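Local atomic coordinates of enoyl-CoA hydratase, EchA12_1 (Mycobacterium marinum M, PDB entry 3QRE), a protein that probably catalyses the hydration of enoyl-CoA thioesters in fatty acid metabolism, as a member of the enoyl-CoA hydratase/isomerase (crotonase-like) family. Residues A41-N46 with A64-A69; A60-A65 with H124-L129; V77-G82 with E227-I232. All blocks are in the same frame, centred on the assembly; numbering follows the deposited sequence.

Contact 1 of 3, residues A41-N46 with A64-A69; sequences AIITFN and AAIDRA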
loop_
_atom_site.group_PDB
_atom_site.type_symbol
_atom_site.label_atom_id
_atom_site.label_comp_id
_atom_site.label_asym_id
_atom_site.label_seq_id
_atom_site.Cartn_x
_atom_site.Cartn_y
_atom_site.Cartn_z
ATOM N N ALA A 41 -5.899 4.992 29.027
ATOM C CA ALA A 41 -7.231 4.434 29.249
ATOM C C ALA A 41 -7.368 3.052 28.581
ATOM O O ALA A 41 -7.265 2.926 27.353
ATOM C CB ALA A 41 -8.305 5.392 28.707
ATOM N N ILE A 42 -7.610 2.024 29.391
ATOM C CA ILE A 42 -7.824 0.666 28.894
ATOM C C ILE A 42 -9.320 0.379 28.819
ATOM O O ILE A 42 -10.036 0.419 29.836
ATOM C CB ILE A 42 -7.118 -0.395 29.771
ATOM C CG1 ILE A 42 -5.624 -0.064 29.891
ATOM C CG2 ILE A 42 -7.366 -1.816 29.205
ATOM C CD1 ILE A 42 -4.858 -0.953 30.868
ATOM N N ILE A 43 -9.783 0.104 27.602
ATOM C CA ILE A 43 -11.181 -0.123 27.325
ATOM C C ILE A 43 -11.308 -1.580 26.902
ATOM O O ILE A 43 -10.640 -2.043 25.953
ATOM C CB ILE A 43 -11.677 0.858 26.241
ATOM C CG1 ILE A 43 -11.481 2.303 26.740
ATOM C CG2 ILE A 43 -13.128 0.562 25.819
ATOM C CD1 ILE A 43 -12.030 3.377 25.789
ATOM N N THR A 44 -12.158 -2.303 27.624
ATOM C CA THR A 44 -12.262 -3.747 27.495
ATOM C C THR A 44 -13.693 -4.169 27.194
ATOM O O THR A 44 -14.601 -3.925 28.012
ATOM C CB THR A 44 -11.736 -4.456 28.783
ATOM O OG1 THR A 44 -10.412 -3.981 29.074
ATOM C CG2 THR A 44 -11.713 -6.002 28.633
ATOM N N PHE A 45 -13.897 -4.785 26.022
ATOM C CA PHE A 45 -15.176 -5.450 25.726
ATOM C C PHE A 45 -15.365 -6.611 26.705
ATOM O O PHE A 45 -14.495 -7.480 26.835
ATOM C CB PHE A 45 -15.261 -5.959 24.280
ATOM C CG PHE A 45 -15.099 -4.882 23.230
ATOM C CD1 PHE A 45 -15.867 -3.718 23.267
ATOM C CD2 PHE A 45 -14.180 -5.048 22.198
ATOM C CE1 PHE A 45 -15.726 -2.747 22.302
ATOM C CE2 PHE A 45 -14.019 -4.077 21.226
ATOM C CZ PHE A 45 -14.800 -2.922 21.276
ATOM N N ASN A 46 -16.506 -6.605 27.388
ATOM C CA ASN A 46 -16.752 -7.505 28.512
ATOM C C ASN A 46 -18.004 -8.355 28.346
ATOM O O ASN A 46 -18.815 -8.475 29.258
ATOM C CB ASN A 46 -16.817 -6.714 29.830
ATOM C CG ASN A 46 -16.859 -7.621 31.054
ATOM O OD1 ASN A 46 -16.198 -8.662 31.092
ATOM N ND2 ASN A 46 -17.637 -7.232 32.054
ATOM N N ALA A 64 -19.382 5.571 25.492
ATOM C CA ALA A 64 -19.295 6.269 26.766
ATOM C C ALA A 64 -17.864 6.204 27.271
ATOM O O ALA A 64 -17.342 7.189 27.774
ATOM C CB ALA A 64 -20.301 5.677 27.800
ATOM N N ALA A 65 -17.233 5.042 27.112
ATOM C CA ALA A 65 -15.849 4.844 27.535
ATOM C C ALA A 65 -14.893 5.726 26.733
ATOM O O ALA A 65 -14.105 6.456 27.325
ATOM C CB ALA A 65 -15.457 3.369 27.445
ATOM N N ILE A 66 -14.988 5.685 25.402
ATOM C CA ILE A 66 -14.230 6.605 24.516
ATOM C C ILE A 66 -14.434 8.086 24.858
ATOM O O ILE A 66 -13.462 8.832 24.988
ATOM C CB ILE A 66 -14.563 6.403 23.006
ATOM C CG1 ILE A 66 -14.038 5.062 22.482
ATOM C CG2 ILE A 66 -14.035 7.566 22.162
ATOM C CD1 ILE A 66 -12.525 4.894 22.468
ATOM N N ASP A 67 -15.690 8.510 24.998
ATOM C CA ASP A 67 -15.998 9.892 25.391
ATOM C C ASP A 67 -15.287 10.273 26.674
ATOM O O ASP A 67 -14.713 11.360 26.769
ATOM C CB ASP A 67 -17.506 10.134 25.515
ATOM C CG ASP A 67 -18.209 10.157 24.150
ATOM O OD1 ASP A 67 -17.503 10.011 23.114
ATOM O OD2 ASP A 67 -19.456 10.323 24.113
ATOM N N ARG A 68 -15.288 9.366 27.639
ATOM C CA ARG A 68 -14.649 9.629 28.930
ATOM C C ARG A 68 -13.123 9.794 28.827
ATOM O O ARG A 68 -12.560 10.754 29.360
ATOM C CB ARG A 68 -15.048 8.551 29.947
ATOM C CG ARG A 68 -14.389 8.697 31.299
ATOM C CD ARG A 68 -14.801 7.543 32.198
ATOM N NE ARG A 68 -14.058 7.524 33.460
ATOM C CZ ARG A 68 -14.182 6.568 34.384
ATOM N NH1 ARG A 68 -15.012 5.543 34.177
ATOM N NH2 ARG A 68 -13.475 6.630 35.507
ATOM N N ALA A 69 -12.457 8.867 28.143
ATOM C CA ALA A 69 -11.022 9.012 27.838
ATOM C C ALA A 69 -10.721 10.317 27.089
ATOM O O ALA A 69 -9.784 11.036 27.431
ATOM C CB ALA A 69 -10.549 7.833 27.040
#
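I43 is the bump of this contact: its long branch leaves strand 40-45 and lodges between A65 and I66 on helix 56-71. CG1 stands anti to the carbonyl carbon (chi1 -60°) and the chain runs on extended, which carries CD1 out to the helix. There CD1 lies 3.8 Å from CB of A65 and 3.7 Å from CD1 of I66. The short branch stays closer to the strand, with CG2 4.0 Å from CB of A65, so the alanine methyl faces both ends of the isoleucine side chain. I66 points its CB away from the strand, yet its bent chain brings CD1 back, and the two isoleucine side chains cross at about a right angle. Two residues earlier on the strand and one turn later on the helix, A41 and A69 meet methyl to methyl, CB to CB 3.7 Å. The small residues at 65 and 69 give the helix a shallow face for the antiparallel strand, with the segment axes 9.5 Å apart. The pairing belongs to the beta-alpha-beta unit 40-45, 56-71 and 77-82. All five touching residues are buried and no hydrogen bond crosses, so cohesion rests on close apolar packing alone.

Contact 2 of 3, residues A60-A65 with H124-L129; sequences AGFYAA and HFVTML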
loop_
_atom_site.group_PDB
_atom_site.type_symbol
_atom_site.label_atom_id
_atom_site.label_comp_id
_atom_site.label_asym_id
_atom_site.label_seq_id
_atom_site.Cartn_x
_atom_site.Cartn_y
_atom_site.Cartn_z
ATOM N N ALA A 60 -22.987 1.208 23.344
ATOM C CA ALA A 60 -23.165 2.253 24.354
ATOM C C ALA A 60 -22.019 2.310 25.377
ATOM O O ALA A 60 -21.603 3.398 25.820
ATOM C CB ALA A 60 -24.526 2.127 25.053
ATOM N N GLY A 61 -21.500 1.145 25.750
ATOM C CA GLY A 61 -20.378 1.108 26.693
ATOM C C GLY A 61 -19.157 1.710 26.025
ATOM O O GLY A 61 -18.485 2.563 26.599
ATOM N N PHE A 62 -18.899 1.275 24.796
ATOM C CA PHE A 62 -17.785 1.747 23.986
ATOM C C PHE A 62 -17.785 3.276 23.775
ATOM O O PHE A 62 -16.772 3.930 24.014
ATOM C CB PHE A 62 -17.786 1.023 22.630
ATOM C CG PHE A 62 -16.608 1.378 21.742
ATOM C CD1 PHE A 62 -15.293 1.133 22.158
ATOM C CD2 PHE A 62 -16.809 1.947 20.498
ATOM C CE1 PHE A 62 -14.193 1.456 21.334
ATOM C CE2 PHE A 62 -15.706 2.284 19.674
ATOM C CZ PHE A 62 -14.402 2.023 20.096
ATOM N N TYR A 63 -18.919 3.829 23.340
ATOM C CA TYR A 63 -19.045 5.273 23.127
ATOM C C TYR A 63 -18.792 6.045 24.397
ATOM O O TYR A 63 -18.033 7.032 24.385
ATOM C CB TYR A 63 -20.405 5.652 22.566
ATOM C CG TYR A 63 -20.689 5.010 21.233
ATOM C CD1 TYR A 63 -19.635 4.700 20.347
ATOM C CD2 TYR A 63 -21.995 4.727 20.843
ATOM C CE1 TYR A 63 -19.870 4.121 19.113
ATOM C CE2 TYR A 63 -22.251 4.128 19.618
ATOM C CZ TYR A 63 -21.173 3.831 18.745
ATOM O OH TYR A 63 -21.415 3.235 17.519
ATOM N N ALA A 64 -19.382 5.571 25.492
ATOM C CA ALA A 64 -19.295 6.269 26.766
ATOM C C ALA A 64 -17.864 6.204 27.271
ATOM O O ALA A 64 -17.342 7.189 27.774
ATOM C CB ALA A 64 -20.301 5.677 27.800
ATOM N N ALA A 65 -17.233 5.042 27.112
ATOM C CA ALA A 65 -15.849 4.844 27.535
ATOM C C ALA A 65 -14.893 5.726 26.733
ATOM O O ALA A 65 -14.105 6.456 27.325
ATOM C CB ALA A 65 -15.457 3.369 27.445
ATOM N N HIS A 124 -16.242 5.252 11.570
ATOM C CA HIS A 124 -14.860 5.720 11.643
ATOM C C HIS A 124 -14.638 6.861 12.648
ATOM O O HIS A 124 -13.660 7.601 12.552
ATOM C CB HIS A 124 -14.415 6.191 10.257
ATOM C CG HIS A 124 -15.130 7.409 9.793
ATOM N ND1 HIS A 124 -16.492 7.569 9.953
ATOM C CD2 HIS A 124 -14.690 8.523 9.161
ATOM C CE1 HIS A 124 -16.863 8.726 9.434
ATOM N NE2 HIS A 124 -15.790 9.329 8.953
ATOM N N PHE A 125 -15.536 7.001 13.611
ATOM C CA PHE A 125 -15.445 8.139 14.523
ATOM C C PHE A 125 -14.151 8.119 15.369
ATOM O O PHE A 125 -13.625 9.163 15.736
ATOM C CB PHE A 125 -16.710 8.234 15.399
ATOM C CG PHE A 125 -16.558 7.608 16.735
ATOM C CD1 PHE A 125 -16.281 8.404 17.861
ATOM C CD2 PHE A 125 -16.679 6.243 16.883
ATOM C CE1 PHE A 125 -16.113 7.821 19.123
ATOM C CE2 PHE A 125 -16.531 5.656 18.127
ATOM C CZ PHE A 125 -16.229 6.448 19.259
ATOM N N VAL A 126 -13.629 6.929 15.648
ATOM C CA VAL A 126 -12.314 6.789 16.307
ATOM C C VAL A 126 -11.173 7.513 15.575
ATOM O O VAL A 126 -10.243 8.058 16.223
ATOM C CB VAL A 126 -12.001 5.309 16.607
ATOM C CG1 VAL A 126 -10.549 5.084 16.822
ATOM C CG2 VAL A 126 -12.775 4.860 17.850
ATOM N N THR A 127 -11.260 7.562 14.245
ATOM C CA THR A 127 -10.270 8.276 13.455
ATOM C C THR A 127 -10.340 9.781 13.642
ATOM O O THR A 127 -9.425 10.482 13.252
ATOM C CB THR A 127 -10.351 7.975 11.929
ATOM O OG1 THR A 127 -11.440 8.701 11.343
ATOM C CG2 THR A 127 -10.481 6.471 11.627
ATOM N N MET A 128 -11.413 10.295 14.229
ATOM C CA MET A 128 -11.562 11.757 14.360
ATOM C C MET A 128 -11.309 12.236 15.790
ATOM O O MET A 128 -11.531 13.402 16.108
ATOM C CB MET A 128 -12.952 12.189 13.870
ATOM C CG MET A 128 -13.158 11.858 12.391
ATOM S SD MET A 128 -14.731 12.367 11.660
ATOM C CE MET A 128 -15.955 11.338 12.471
ATOM N N LEU A 129 -10.866 11.320 16.654
ATOM C CA LEU A 129 -10.527 11.667 18.017
ATOM C C LEU A 129 -9.221 12.454 18.015
ATOM O O LEU A 129 -8.384 12.298 17.119
ATOM C CB LEU A 129 -10.358 10.411 18.899
ATOM C CG LEU A 129 -11.559 9.479 19.139
ATOM C CD1 LEU A 129 -11.169 8.306 20.005
ATOM C CD2 LEU A 129 -12.790 10.243 19.722
#
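Helix 56-71, the crossover helix between strands 40-45 and 77-82, packs here against the short 3-10 turn within 124-129 that precedes strand 133-137. F125 projects from this turn toward the helix and brings one corner of its ring, CE2, against both F62 and Y63. This atom lies 3.8 Å from CE2 of F62 and 3.8 Å from CE1 of Y63. The Y63 ring turns its edge to the face of F125 in an offset edge-to-face pair, centroids 5.6 Å apart and planes at 84°. F62 instead comes in at the edge of F125, near the plane of that ring. With CG of F62 anti to its backbone N (chi1 -176°), the ring reaches far enough for CZ to lie 4.0 Å from CG2 of V126, the two side chains crossing at about a right angle. The turn itself is tied by H124 O, which accepts from both T127 N and T127 OG1, the hydroxyl at 2.8 Å from that oxygen. Beyond the contact, F62 also rests on L80 of strand 77-82, while F125 continues along the helix to I66. The result is an aromatic cluster between the crossover helix and a turn leading back into the sheet of the crotonase-like fold.

Contact 3 of 3, residues V77-G82 with E227-I232; sequences VIVLTG and EYAEDI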
loop_
_atom_site.group_PDB
_atom_site.type_symbol
_atom_site.label_atom_id
_atom_site.label_comp_id
_atom_site.label_asym_id
_atom_site.label_seq_id
_atom_site.Cartn_x
_atom_site.Cartn_y
_atom_site.Cartn_z
ATOM N N VAL A 77 -3.481 8.332 25.958
ATOM C CA VAL A 77 -3.636 7.302 24.934
ATOM C C VAL A 77 -4.697 6.290 25.383
ATOM O O VAL A 77 -4.875 6.045 26.600
ATOM C CB VAL A 77 -2.299 6.583 24.641
ATOM C CG1 VAL A 77 -2.427 5.646 23.440
ATOM C CG2 VAL A 77 -1.191 7.583 24.381
ATOM N N ILE A 78 -5.384 5.715 24.398
ATOM C CA ILE A 78 -6.418 4.704 24.619
ATOM C C ILE A 78 -5.970 3.325 24.126
ATOM O O ILE A 78 -5.453 3.188 23.012
ATOM C CB ILE A 78 -7.741 5.068 23.891
ATOM C CG1 ILE A 78 -8.297 6.415 24.386
ATOM C CG2 ILE A 78 -8.776 3.950 24.069
ATOM C CD1 ILE A 78 -9.394 7.037 23.468
ATOM N N VAL A 79 -6.160 2.308 24.959
ATOM C CA VAL A 79 -5.936 0.911 24.536
ATOM C C VAL A 79 -7.282 0.190 24.522
ATOM O O VAL A 79 -8.059 0.301 25.471
ATOM C CB VAL A 79 -4.852 0.188 25.392
ATOM C CG1 VAL A 79 -4.818 -1.304 25.128
ATOM C CG2 VAL A 79 -3.474 0.768 25.066
ATOM N N LEU A 80 -7.561 -0.496 23.413
ATOM C CA LEU A 80 -8.809 -1.216 23.202
ATOM C C LEU A 80 -8.556 -2.735 23.068
ATOM O O LEU A 80 -7.734 -3.161 22.264
ATOM C CB LEU A 80 -9.530 -0.664 21.956
ATOM C CG LEU A 80 -10.872 -1.304 21.540
ATOM C CD1 LEU A 80 -11.922 -1.033 22.636
ATOM C CD2 LEU A 80 -11.381 -0.838 20.120
ATOM N N THR A 81 -9.273 -3.532 23.865
ATOM C CA THR A 81 -9.124 -4.996 23.890
ATOM C C THR A 81 -10.432 -5.723 24.275
ATOM O O THR A 81 -11.397 -5.096 24.702
ATOM C CB THR A 81 -7.943 -5.446 24.836
ATOM O OG1 THR A 81 -7.554 -6.802 24.542
ATOM C CG2 THR A 81 -8.317 -5.295 26.350
ATOM N N GLY A 82 -10.452 -7.044 24.112
ATOM C CA GLY A 82 -11.609 -7.877 24.477
ATOM C C GLY A 82 -11.221 -8.844 25.593
ATOM O O GLY A 82 -10.112 -9.417 25.584
ATOM N N GLU A 227 3.149 -0.866 26.691
ATOM C CA GLU A 227 4.519 -0.341 26.599
ATOM C C GLU A 227 4.524 0.725 25.504
ATOM O O GLU A 227 4.837 1.891 25.748
ATOM C CB GLU A 227 5.507 -1.471 26.264
ATOM C CG GLU A 227 6.967 -1.035 26.028
ATOM C CD GLU A 227 7.847 -2.132 25.373
ATOM O OE1 GLU A 227 7.314 -3.054 24.721
ATOM O OE2 GLU A 227 9.088 -2.061 25.506
ATOM N N TYR A 228 4.115 0.302 24.312
ATOM C CA TYR A 228 3.996 1.166 23.135
ATOM C C TYR A 228 3.171 2.421 23.408
ATOM O O TYR A 228 3.593 3.519 23.070
ATOM C CB TYR A 228 3.432 0.360 21.952
ATOM C CG TYR A 228 3.368 1.142 20.665
ATOM C CD1 TYR A 228 4.496 1.322 19.888
ATOM C CD2 TYR A 228 2.168 1.714 20.241
ATOM C CE1 TYR A 228 4.440 2.044 18.719
ATOM C CE2 TYR A 228 2.095 2.423 19.081
ATOM C CZ TYR A 228 3.231 2.595 18.317
ATOM O OH TYR A 228 3.150 3.323 17.155
ATOM N N ALA A 229 2.015 2.247 24.050
ATOM C CA ALA A 229 1.110 3.365 24.401
ATOM C C ALA A 229 1.704 4.410 25.366
ATOM O O ALA A 229 1.540 5.617 25.160
ATOM C CB ALA A 229 -0.204 2.844 24.927
ATOM N N GLU A 230 2.371 3.964 26.422
ATOM C CA GLU A 230 3.085 4.897 27.300
ATOM C C GLU A 230 4.337 5.465 26.629
ATOM O O GLU A 230 4.695 6.614 26.876
ATOM C CB GLU A 230 3.385 4.262 28.669
ATOM C CG GLU A 230 2.273 4.558 29.716
ATOM C CD GLU A 230 2.218 3.538 30.845
ATOM O OE1 GLU A 230 1.117 2.966 31.109
ATOM O OE2 GLU A 230 3.290 3.316 31.474
ATOM N N ASP A 231 4.978 4.667 25.771
ATOM C CA ASP A 231 6.071 5.152 24.921
ATOM C C ASP A 231 5.640 6.368 24.096
ATOM O O ASP A 231 6.307 7.404 24.158
ATOM C CB ASP A 231 6.615 4.054 23.993
ATOM C CG ASP A 231 7.769 3.262 24.613
ATOM O OD1 ASP A 231 7.946 3.254 25.865
ATOM O OD2 ASP A 231 8.517 2.632 23.834
ATOM N N ILE A 232 4.526 6.263 23.352
ATOM C CA ILE A 232 4.060 7.401 22.545
ATOM C C ILE A 232 3.560 8.570 23.396
ATOM O O ILE A 232 3.733 9.740 23.024
ATOM C CB ILE A 232 3.044 7.002 21.390
ATOM C CG1 ILE A 232 1.607 6.929 21.882
ATOM C CG2 ILE A 232 3.457 5.690 20.701
ATOM C CD1 ILE A 232 0.650 6.422 20.814
#
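V77, at the start of strand 77-82, meets helix 221-235 at A229 and I232. Its CB lies 4.0 Å from the carbonyl O of A229, and the two methyls then part. CG1, anti to the backbone N (chi1 -172°), runs toward the alanine and stops 3.9 Å from its CB, with CD1 of I232 a little farther off. CG2, anti to the carbonyl carbon, sits against the A229 carbonyl, 3.5 Å from O, and also touches CG1 of I232 at 3.8 Å, where the valine and isoleucine side chains cross at about a right angle. Strand 77-82 is an inner strand of the large mixed sheet of the crotonase-like fold, parallel to its neighbours 40-45 and 133-137. Helix 221-235 packs on it with the segment axes 8.7 Å apart and their directions nearly antiparallel, at 167°. Two residues along, V79 points to the same side and places CG2 3.9 Å from CB of A229, so that the alanine methyl rests on one methyl of V77 and one of V79. I232 also packs on S197 of a second subunit, and the hydroxyl of Y228 hydrogen-bonds D193 of that subunit.

Followed from the N terminus, the chain first closes a short loop at contact 1, where helix 56-71 folds back on strand 40-45. Contact 2 begins on the same helix, sharing A64 and A65 with contact 1, and closes a longer loop at 124-129. Before that loop is complete the chain passes through strand 77-82, where contact 3 opens, to end far on at 227-232; contacts 2 and 3 therefore cross, whereas contacts 1 and 3 follow in series. Strands 40-45 and 77-82 are neighbours in one sheet, joined by probable hydrogen bonds between A41 O and V79 N and between I43 N and V79 O. Contacts 1 and 3 tie helices 56-71 and 221-235 to this sheet, and contact 2 ties the 124-129 turn to helix 56-71.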